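PDB 2EIH: alcohol dehydrogenase from Thermus thermophilus, which probably acts as a zinc-containing, NAD(P)-dependent oxidoreductase that interconverts alcohols and the corresponding aldehydes or ketones. Local coordinates for residues A[28-33]-A[67-72]; A[36-41]-A[335-340]; A[192-197]-A[210-215]. All blocks are in the same frame, centred on the assembly; numbering follows the deposited sequence.

Contacts 1 and 2 both use strand 29-38, at its start and its end. Their centres lie about 21 Å apart in one mixed sheet of the GroES-like catalytic domain. Along the chain they alternate: 36-41 comes before 67-72 closes contact 1, and 335-340 closes contact 2 near the C-terminus. Contact 3 comes between, in the parallel sheet of the Rossmann-like domain. Its centre is about 23 Å from that of contact 2 and about 39 Å from that of contact 1. Contacts 1 and 3 lie on opposite sides of the chain's centre. The Rossmann-like domain, which probably binds the nucleotide as in relatives, is thus inserted before the chain returns to complete the catalytic domain.

Contact 1: residues A[28-33]-A[67-72]; sequences KEVRVR and GVVDAV
Strands 29-33 and 67-72 pair antiparallel, with Arg31 opposite Ala71 and Arg33 opposite Val68, and the register slips by one residue between Arg31 and Val32. At the slip Arg31 O accepts two backbone donors. Asp70 N lies 2.9 Å from Arg31 O, while the bond from Ala71 N is weak. Two residues, Asp70 and Ala71, stand against the single Arg31: a classic beta bulge. Arg33 N binds Val68 O at 2.8 Å, and the return bond from Val68 N to Arg33 O closes that pair.

The bulge turns the Asp70 side chain toward the partner strand, next to Arg31. Two arginine nitrogens grip one carboxylate oxygen side-on: Arg31 NE and NH2 each lie 2.8 Å from Asp70 OD2. That oxygen sits in the guanidinium plane, yet the two flat groups are turned 43° apart. The arginine reaches it with CG anti to the backbone N (chi1 176°) and a bend at chi3 (74°). Ala71 CB lies over one guanidinium face, 3.7 Å from Arg31 NH2. Arg31 NH1 makes a salt bridge to Glu24, so one guanidinium serves two carboxylates. A leucine in place of Arg31 would probably leave Asp70 OD2 without both arginine donors and Glu24 without its mate. A water accepts from Arg33 NE and donates weakly to Asp70 OD1.

In this sheet of the GroES-like domain, Val30 and Val72 lie on the face away from Arg31 and Ala71. Val30 CG2 packs 3.5 Å from Val72 CG1, and Leu132 also touches Val30. Gly67 CA lies 3.2 Å from Arg33 O; a CB on Gly67 would clash with Arg33 O.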
loop_
_atom_site.group_PDB
_atom_site.type_symbol
_atom_site.label_atom_id
_atom_site.label_comp_id
_atom_site.label_asym_id
_atom_site.label_seq_id
_atom_site.Cartn_x
_atom_site.Cartn_y
_atom_site.Cartn_z
ATOM N N LYS A 28 2.151 9.180 -35.172
ATOM C CA LYS A 28 2.901 8.537 -34.105
ATOM C C LYS A 28 2.672 7.038 -34.139
ATOM O O LYS A 28 2.656 6.376 -33.106
ATOM C CB LYS A 28 2.477 9.093 -32.745
ATOM C CG LYS A 28 3.170 10.392 -32.363
ATOM C CD LYS A 28 2.696 10.883 -31.008
ATOM C CE LYS A 28 3.600 11.979 -30.470
ATOM N NZ LYS A 28 3.708 13.133 -31.405
ATOM N N GLU A 29 2.505 6.499 -35.339
ATOM C CA GLU A 29 2.272 5.077 -35.491
ATOM C C GLU A 29 3.392 4.384 -36.238
ATOM O O GLU A 29 4.214 5.026 -36.885
ATOM C CB GLU A 29 0.949 4.848 -36.212
ATOM C CG GLU A 29 -0.251 5.124 -35.358
ATOM C CD GLU A 29 -1.532 4.934 -36.115
ATOM O OE1 GLU A 29 -2.597 4.846 -35.464
ATOM O OE2 GLU A 29 -1.469 4.875 -37.364
ATOM N N VAL A 30 3.411 3.060 -36.139
ATOM C CA VAL A 30 4.424 2.256 -36.800
ATOM C C VAL A 30 3.813 0.968 -37.342
ATOM O O VAL A 30 2.916 0.399 -36.731
ATOM C CB VAL A 30 5.605 1.954 -35.821
ATOM C CG1 VAL A 30 5.056 1.435 -34.507
ATOM C CG2 VAL A 30 6.570 0.960 -36.447
ATOM N N ARG A 31 4.282 0.544 -38.512
ATOM C CA ARG A 31 3.798 -0.680 -39.132
ATOM C C ARG A 31 4.819 -1.767 -38.873
ATOM O O ARG A 31 6.005 -1.606 -39.159
ATOM C CB ARG A 31 3.613 -0.509 -40.643
ATOM C CG ARG A 31 3.196 -1.791 -41.372
ATOM C CD ARG A 31 2.822 -1.518 -42.818
ATOM N NE ARG A 31 3.975 -1.244 -43.665
ATOM C CZ ARG A 31 3.996 -0.303 -44.603
ATOM N NH1 ARG A 31 2.929 0.458 -44.806
ATOM N NH2 ARG A 31 5.079 -0.126 -45.343
ATOM N N VAL A 32 4.354 -2.880 -38.335
ATOM C CA VAL A 32 5.244 -3.979 -38.031
ATOM C C VAL A 32 5.057 -5.121 -39.020
ATOM O O VAL A 32 3.933 -5.462 -39.382
ATOM C CB VAL A 32 4.975 -4.493 -36.602
ATOM C CG1 VAL A 32 5.847 -5.694 -36.304
ATOM C CG2 VAL A 32 5.229 -3.377 -35.602
ATOM N N ARG A 33 6.161 -5.697 -39.481
ATOM C CA ARG A 33 6.073 -6.841 -40.368
ATOM C C ARG A 33 6.133 -8.002 -39.378
ATOM O O ARG A 33 7.169 -8.233 -38.743
ATOM C CB ARG A 33 7.262 -6.872 -41.312
ATOM C CG ARG A 33 7.131 -7.863 -42.446
ATOM C CD ARG A 33 8.227 -7.630 -43.464
ATOM N NE ARG A 33 9.547 -8.013 -42.961
ATOM C CZ ARG A 33 9.933 -9.278 -42.805
ATOM N NH1 ARG A 33 9.096 -10.271 -43.115
ATOM N NH2 ARG A 33 11.146 -9.558 -42.354
ATOM N N GLY A 67 7.640 -9.250 -34.386
ATOM C CA GLY A 67 8.081 -9.055 -35.741
ATOM C C GLY A 67 9.188 -8.036 -35.824
ATOM O O GLY A 67 9.876 -7.754 -34.838
ATOM N N VAL A 68 9.338 -7.473 -37.018
ATOM C CA VAL A 68 10.364 -6.490 -37.303
ATOM C C VAL A 68 9.723 -5.202 -37.777
ATOM O O VAL A 68 8.736 -5.237 -38.508
ATOM C CB VAL A 68 11.305 -7.007 -38.409
ATOM C CG1 VAL A 68 12.433 -6.025 -38.630
ATOM C CG2 VAL A 68 11.848 -8.390 -38.031
ATOM N N VAL A 69 10.275 -4.065 -37.363
ATOM C CA VAL A 69 9.732 -2.776 -37.788
ATOM C C VAL A 69 9.832 -2.655 -39.306
ATOM O O VAL A 69 10.911 -2.830 -39.879
ATOM C CB VAL A 69 10.500 -1.588 -37.183
ATOM C CG1 VAL A 69 9.965 -0.285 -37.772
ATOM C CG2 VAL A 69 10.365 -1.586 -35.671
ATOM N N ASP A 70 8.713 -2.356 -39.959
ATOM C CA ASP A 70 8.716 -2.221 -41.410
ATOM C C ASP A 70 8.839 -0.763 -41.812
ATOM O O ASP A 70 9.734 -0.388 -42.563
ATOM C CB ASP A 70 7.438 -2.790 -42.013
ATOM C CG ASP A 70 7.463 -2.776 -43.526
ATOM O OD1 ASP A 70 8.298 -3.494 -44.122
ATOM O OD2 ASP A 70 6.650 -2.037 -44.119
ATOM N N ALA A 71 7.935 0.056 -41.302
ATOM C CA ALA A 71 7.939 1.470 -41.617
ATOM C C ALA A 71 7.351 2.209 -40.433
ATOM O O ALA A 71 6.561 1.643 -39.673
ATOM C CB ALA A 71 7.109 1.733 -42.872
ATOM N N VAL A 72 7.733 3.468 -40.270
ATOM C CA VAL A 72 7.223 4.260 -39.162
ATOM C C VAL A 72 6.617 5.553 -39.663
ATOM O O VAL A 72 7.052 6.098 -40.675
ATOM C CB VAL A 72 8.338 4.604 -38.161
ATOM C CG1 VAL A 72 8.911 3.325 -37.553
ATOM C CG2 VAL A 72 9.433 5.391 -38.851
HETATM O O HOH W 1 10.785 -5.672 -43.266
#

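Contact 2: residues A[36-41]-A[335-340]; sequences AAALNH and FGKVVL
The flat peptide groups of 36-41 and 335-340 meet edge to edge, N-H to C=O. Ala37 N donates to Leu340 O, Leu340 N donates to Ala37 O at 2.7 Å, and Leu39 N donates to Val338 O. Side chains pack off the faces, Leu39 with Val338 and Leu340, and Ala36 with Val339. Ala37 and Leu340 form an antiparallel hydrogen-bonded pair in the mixed sheet of the catalytic domain. In this dehydrogenase family the C-terminal part of the chain returns to that domain, and here strand 337-340 does so by adding to the end of strand 29-38.

The apolar side chains divide between two faces. On one, Leu39 wedges between Val338 and Leu340. Its CD2 branch meets Val338 CG1 at 3.4 Å. Its CD1 branch meets Leu340 CD1 at 3.2 Å, with the two leucine side chains crossing at about a right angle. These contacts are tighter than usual for carbon atoms. Leu340 also has a first torsion far from a staggered position (chi1 -100°), so the packing here looks strained or imperfectly modelled. Ala37 lies on the same face as Leu340.

On the other face, Val339 CG1 stands anti to its backbone N (chi1 -175°), which carries it to 3.7 Å from Ala36 CB. Ala38 CB packs beside the Lys337 chain. That lysine bends at chi2 and runs alongside Leu39 O; Asp64 and helix 148-161 flank it too. A water joins Leu39 O and Val338 N, lying 2.6 Å from Leu39 O, to which it donates, and 3.0 Å from Val338 N, from which it accepts.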
loop_
_atom_site.group_PDB
_atom_site.type_symbol
_atom_site.label_atom_id
_atom_site.label_comp_id
_atom_site.label_asym_id
_atom_site.label_seq_id
_atom_site.Cartn_x
_atom_site.Cartn_y
_atom_site.Cartn_z
ATOM N N ALA A 36 5.383 -13.845 -36.065
ATOM C CA ALA A 36 4.601 -14.811 -35.337
ATOM C C ALA A 36 3.436 -14.130 -34.640
ATOM O O ALA A 36 3.555 -12.999 -34.162
ATOM C CB ALA A 36 5.482 -15.522 -34.310
ATOM N N ALA A 37 2.298 -14.810 -34.613
ATOM C CA ALA A 37 1.119 -14.300 -33.934
ATOM C C ALA A 37 0.709 -15.419 -32.999
ATOM O O ALA A 37 0.510 -16.562 -33.428
ATOM C CB ALA A 37 0.013 -14.011 -34.923
ATOM N N ALA A 38 0.611 -15.094 -31.719
ATOM C CA ALA A 38 0.230 -16.077 -30.724
ATOM C C ALA A 38 -1.276 -16.074 -30.602
ATOM O O ALA A 38 -1.914 -15.030 -30.709
ATOM C CB ALA A 38 0.869 -15.747 -29.375
ATOM N N LEU A 39 -1.836 -17.258 -30.377
ATOM C CA LEU A 39 -3.277 -17.439 -30.248
ATOM C C LEU A 39 -3.766 -17.314 -28.812
ATOM O O LEU A 39 -3.186 -17.893 -27.901
ATOM C CB LEU A 39 -3.669 -18.818 -30.780
ATOM C CG LEU A 39 -4.008 -19.031 -32.255
ATOM C CD1 LEU A 39 -2.934 -18.493 -33.177
ATOM C CD2 LEU A 39 -4.218 -20.536 -32.480
ATOM N N ASN A 40 -4.845 -16.564 -28.614
ATOM C CA ASN A 40 -5.438 -16.393 -27.287
ATOM C C ASN A 40 -6.920 -16.790 -27.288
ATOM O O ASN A 40 -7.580 -16.748 -28.324
ATOM C CB ASN A 40 -5.259 -14.951 -26.816
ATOM C CG ASN A 40 -3.853 -14.674 -26.360
ATOM O OD1 ASN A 40 -3.079 -14.005 -27.040
ATOM N ND2 ASN A 40 -3.508 -15.201 -25.198
ATOM N N HIS A 41 -7.442 -17.176 -26.131
ATOM C CA HIS A 41 -8.837 -17.595 -26.055
ATOM C C HIS A 41 -9.782 -16.474 -26.477
ATOM O O HIS A 41 -10.922 -16.716 -26.900
ATOM C CB HIS A 41 -9.161 -18.099 -24.644
ATOM C CG HIS A 41 -8.489 -19.394 -24.307
ATOM N ND1 HIS A 41 -8.861 -20.595 -24.871
ATOM C CD2 HIS A 41 -7.439 -19.668 -23.497
ATOM C CE1 HIS A 41 -8.067 -21.553 -24.429
ATOM N NE2 HIS A 41 -7.193 -21.018 -23.593
ATOM N N PHE A 335 -0.038 -28.174 -24.123
ATOM C CA PHE A 335 0.564 -27.547 -22.948
ATOM C C PHE A 335 1.410 -26.389 -23.469
ATOM O O PHE A 335 2.438 -26.603 -24.125
ATOM C CB PHE A 335 1.469 -28.534 -22.204
ATOM C CG PHE A 335 1.981 -28.021 -20.882
ATOM C CD1 PHE A 335 1.313 -28.324 -19.692
ATOM C CD2 PHE A 335 3.122 -27.217 -20.825
ATOM C CE1 PHE A 335 1.772 -27.838 -18.467
ATOM C CE2 PHE A 335 3.586 -26.725 -19.604
ATOM C CZ PHE A 335 2.910 -27.035 -18.417
ATOM N N GLY A 336 0.977 -25.166 -23.183
ATOM C CA GLY A 336 1.714 -24.012 -23.651
ATOM C C GLY A 336 0.978 -23.235 -24.729
ATOM O O GLY A 336 -0.170 -23.530 -25.063
ATOM N N LYS A 337 1.662 -22.245 -25.289
ATOM C CA LYS A 337 1.095 -21.365 -26.305
ATOM C C LYS A 337 1.035 -21.972 -27.714
ATOM O O LYS A 337 1.902 -22.752 -28.110
ATOM C CB LYS A 337 1.922 -20.073 -26.344
ATOM C CG LYS A 337 1.138 -18.799 -26.670
ATOM C CD LYS A 337 0.341 -18.310 -25.463
ATOM C CE LYS A 337 -0.488 -17.085 -25.801
ATOM N NZ LYS A 337 -1.225 -16.594 -24.607
ATOM N N VAL A 338 -0.009 -21.616 -28.454
ATOM C CA VAL A 338 -0.179 -22.056 -29.833
ATOM C C VAL A 338 0.198 -20.801 -30.607
ATOM O O VAL A 338 -0.461 -19.768 -30.487
ATOM C CB VAL A 338 -1.647 -22.446 -30.147
ATOM C CG1 VAL A 338 -1.801 -22.785 -31.619
ATOM C CG2 VAL A 338 -2.045 -23.632 -29.299
ATOM N N VAL A 339 1.279 -20.890 -31.375
ATOM C CA VAL A 339 1.772 -19.763 -32.140
ATOM C C VAL A 339 1.762 -19.966 -33.633
ATOM O O VAL A 339 2.261 -20.967 -34.151
ATOM C CB VAL A 339 3.225 -19.394 -31.748
ATOM C CG1 VAL A 339 3.649 -18.133 -32.492
ATOM C CG2 VAL A 339 3.337 -19.200 -30.253
ATOM N N LEU A 340 1.209 -18.976 -34.312
ATOM C CA LEU A 340 1.129 -18.954 -35.760
ATOM C C LEU A 340 2.396 -18.298 -36.287
ATOM O O LEU A 340 2.864 -17.297 -35.746
ATOM C CB LEU A 340 -0.079 -18.120 -36.190
ATOM C CG LEU A 340 -1.390 -18.797 -36.599
ATOM C CD1 LEU A 340 -1.681 -20.019 -35.735
ATOM C CD2 LEU A 340 -2.515 -17.774 -36.522
HETATM O O HOH W 2 -2.186 -20.132 -27.031
#

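Contact 3: residues A[192-197]-A[210-215]; sequences ARVIAT and LGADET
Ile195 pairs with Glu214 and Ala196 with Thr215 in parallel; Val194 and Ala196 bond to Glu214 on either side of Ile195. Val194 O takes the Glu214 N-H at 3.0 Å and a weak, bent bond from Asp213 N. Ala196 N donates to Glu214 O at 2.8 Å.

One side chain adds a bond to the strand backbone. Asp213 OD2 uses its anti lone pair to accept from Val194 N at 2.7 Å, and it also makes a salt bridge to Lys188. The acid reaches back because its CG lies beside its own backbone N (chi1 -57°).

Among the charged groups, Arg193 NH1 forms a long salt bridge to Glu214 OE2, at 3.7 Å. Its other nitrogens have partners outside: NE makes a salt bridge to Asp169 and NH2 a hydrogen bond to Leu230 O.

Apolar contacts lie on both faces. Ala196 CB meets Ala212 CB at 3.8 Å, and Ile195 CG1 and CG2 both rest against Glu214 CB on the other face.

The two strands and helix 201-210 form a beta-alpha-beta crossover of the Rossmann-like sheet. Gly211 ends the helix in a Schellman motif. Ala207 of that helix covers Ala196 and Ala212, helix 180-189 packs on Val194, and strand 169-172 flanks 193-197 across from strand 214-217.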
loop_
_atom_site.group_PDB
_atom_site.type_symbol
_atom_site.label_atom_id
_atom_site.label_comp_id
_atom_site.label_asym_id
_atom_site.label_seq_id
_atom_site.Cartn_x
_atom_site.Cartn_y
_atom_site.Cartn_z
ATOM N N ALA A 192 7.575 -17.285 -3.710
ATOM C CA ALA A 192 6.544 -18.181 -3.196
ATOM C C ALA A 192 6.903 -19.653 -3.364
ATOM O O ALA A 192 7.873 -20.011 -4.038
ATOM C CB ALA A 192 5.224 -17.907 -3.892
ATOM N N ARG A 193 6.109 -20.499 -2.720
ATOM C CA ARG A 193 6.263 -21.941 -2.816
ATOM C C ARG A 193 5.042 -22.301 -3.642
ATOM O O ARG A 193 3.907 -22.202 -3.163
ATOM C CB ARG A 193 6.165 -22.583 -1.441
ATOM C CG ARG A 193 6.940 -23.874 -1.305
ATOM C CD ARG A 193 7.048 -24.238 0.157
ATOM N NE ARG A 193 5.749 -24.648 0.666
ATOM C CZ ARG A 193 5.300 -25.896 0.606
ATOM N NH1 ARG A 193 6.064 -26.844 0.069
ATOM N NH2 ARG A 193 4.083 -26.192 1.049
ATOM N N VAL A 194 5.269 -22.698 -4.888
ATOM C CA VAL A 194 4.163 -23.017 -5.775
ATOM C C VAL A 194 3.676 -24.445 -5.771
ATOM O O VAL A 194 4.455 -25.384 -5.831
ATOM C CB VAL A 194 4.489 -22.670 -7.239
ATOM C CG1 VAL A 194 3.328 -23.099 -8.126
ATOM C CG2 VAL A 194 4.760 -21.186 -7.373
ATOM N N ILE A 195 2.364 -24.583 -5.704
ATOM C CA ILE A 195 1.723 -25.871 -5.753
ATOM C C ILE A 195 0.885 -25.759 -7.019
ATOM O O ILE A 195 0.033 -24.879 -7.111
ATOM C CB ILE A 195 0.791 -26.105 -4.540
ATOM C CG1 ILE A 195 1.562 -25.974 -3.237
ATOM C CG2 ILE A 195 0.179 -27.471 -4.621
ATOM C CD1 ILE A 195 1.810 -24.498 -2.781
ATOM N N ALA A 196 1.135 -26.612 -8.006
ATOM C CA ALA A 196 0.372 -26.545 -9.255
ATOM C C ALA A 196 -0.530 -27.762 -9.447
ATOM O O ALA A 196 -0.163 -28.875 -9.078
ATOM C CB ALA A 196 1.329 -26.417 -10.437
ATOM N N THR A 197 -1.707 -27.550 -10.022
ATOM C CA THR A 197 -2.629 -28.652 -10.263
ATOM C C THR A 197 -2.909 -28.799 -11.758
ATOM O O THR A 197 -2.973 -27.805 -12.492
ATOM C CB THR A 197 -3.977 -28.453 -9.531
ATOM O OG1 THR A 197 -4.682 -27.341 -10.098
ATOM C CG2 THR A 197 -3.749 -28.198 -8.049
ATOM N N LEU A 210 8.871 -26.253 -14.486
ATOM C CA LEU A 210 8.723 -24.803 -14.583
ATOM C C LEU A 210 8.998 -24.089 -13.256
ATOM O O LEU A 210 9.170 -22.863 -13.222
ATOM C CB LEU A 210 7.314 -24.466 -15.075
ATOM C CG LEU A 210 7.203 -23.801 -16.450
ATOM C CD1 LEU A 210 8.078 -24.508 -17.468
ATOM C CD2 LEU A 210 5.743 -23.817 -16.881
ATOM N N GLY A 211 9.037 -24.851 -12.167
ATOM C CA GLY A 211 9.303 -24.258 -10.867
ATOM C C GLY A 211 8.298 -24.655 -9.803
ATOM O O GLY A 211 8.481 -24.350 -8.625
ATOM N N ALA A 212 7.227 -25.326 -10.211
ATOM C CA ALA A 212 6.212 -25.766 -9.260
ATOM C C ALA A 212 6.859 -26.681 -8.214
ATOM O O ALA A 212 7.401 -27.744 -8.540
ATOM C CB ALA A 212 5.097 -26.500 -9.987
ATOM N N ASP A 213 6.796 -26.263 -6.956
ATOM C CA ASP A 213 7.383 -27.033 -5.872
ATOM C C ASP A 213 6.585 -28.288 -5.520
ATOM O O ASP A 213 7.149 -29.294 -5.098
ATOM C CB ASP A 213 7.513 -26.154 -4.627
ATOM C CG ASP A 213 8.323 -24.909 -4.883
ATOM O OD1 ASP A 213 9.526 -25.041 -5.188
ATOM O OD2 ASP A 213 7.755 -23.798 -4.792
ATOM N N GLU A 214 5.275 -28.222 -5.710
ATOM C CA GLU A 214 4.400 -29.331 -5.382
ATOM C C GLU A 214 3.352 -29.496 -6.489
ATOM O O GLU A 214 3.023 -28.540 -7.192
ATOM C CB GLU A 214 3.723 -29.036 -4.039
ATOM C CG GLU A 214 3.914 -30.082 -2.938
ATOM C CD GLU A 214 5.355 -30.521 -2.741
ATOM O OE1 GLU A 214 5.826 -31.334 -3.566
ATOM O OE2 GLU A 214 6.014 -30.054 -1.775
ATOM N N THR A 215 2.826 -30.706 -6.645
ATOM C CA THR A 215 1.822 -30.959 -7.670
ATOM C C THR A 215 0.631 -31.739 -7.135
ATOM O O THR A 215 0.774 -32.584 -6.258
ATOM C CB THR A 215 2.433 -31.725 -8.860
ATOM O OG1 THR A 215 3.214 -32.824 -8.374
ATOM C CG2 THR A 215 3.321 -30.801 -9.685
#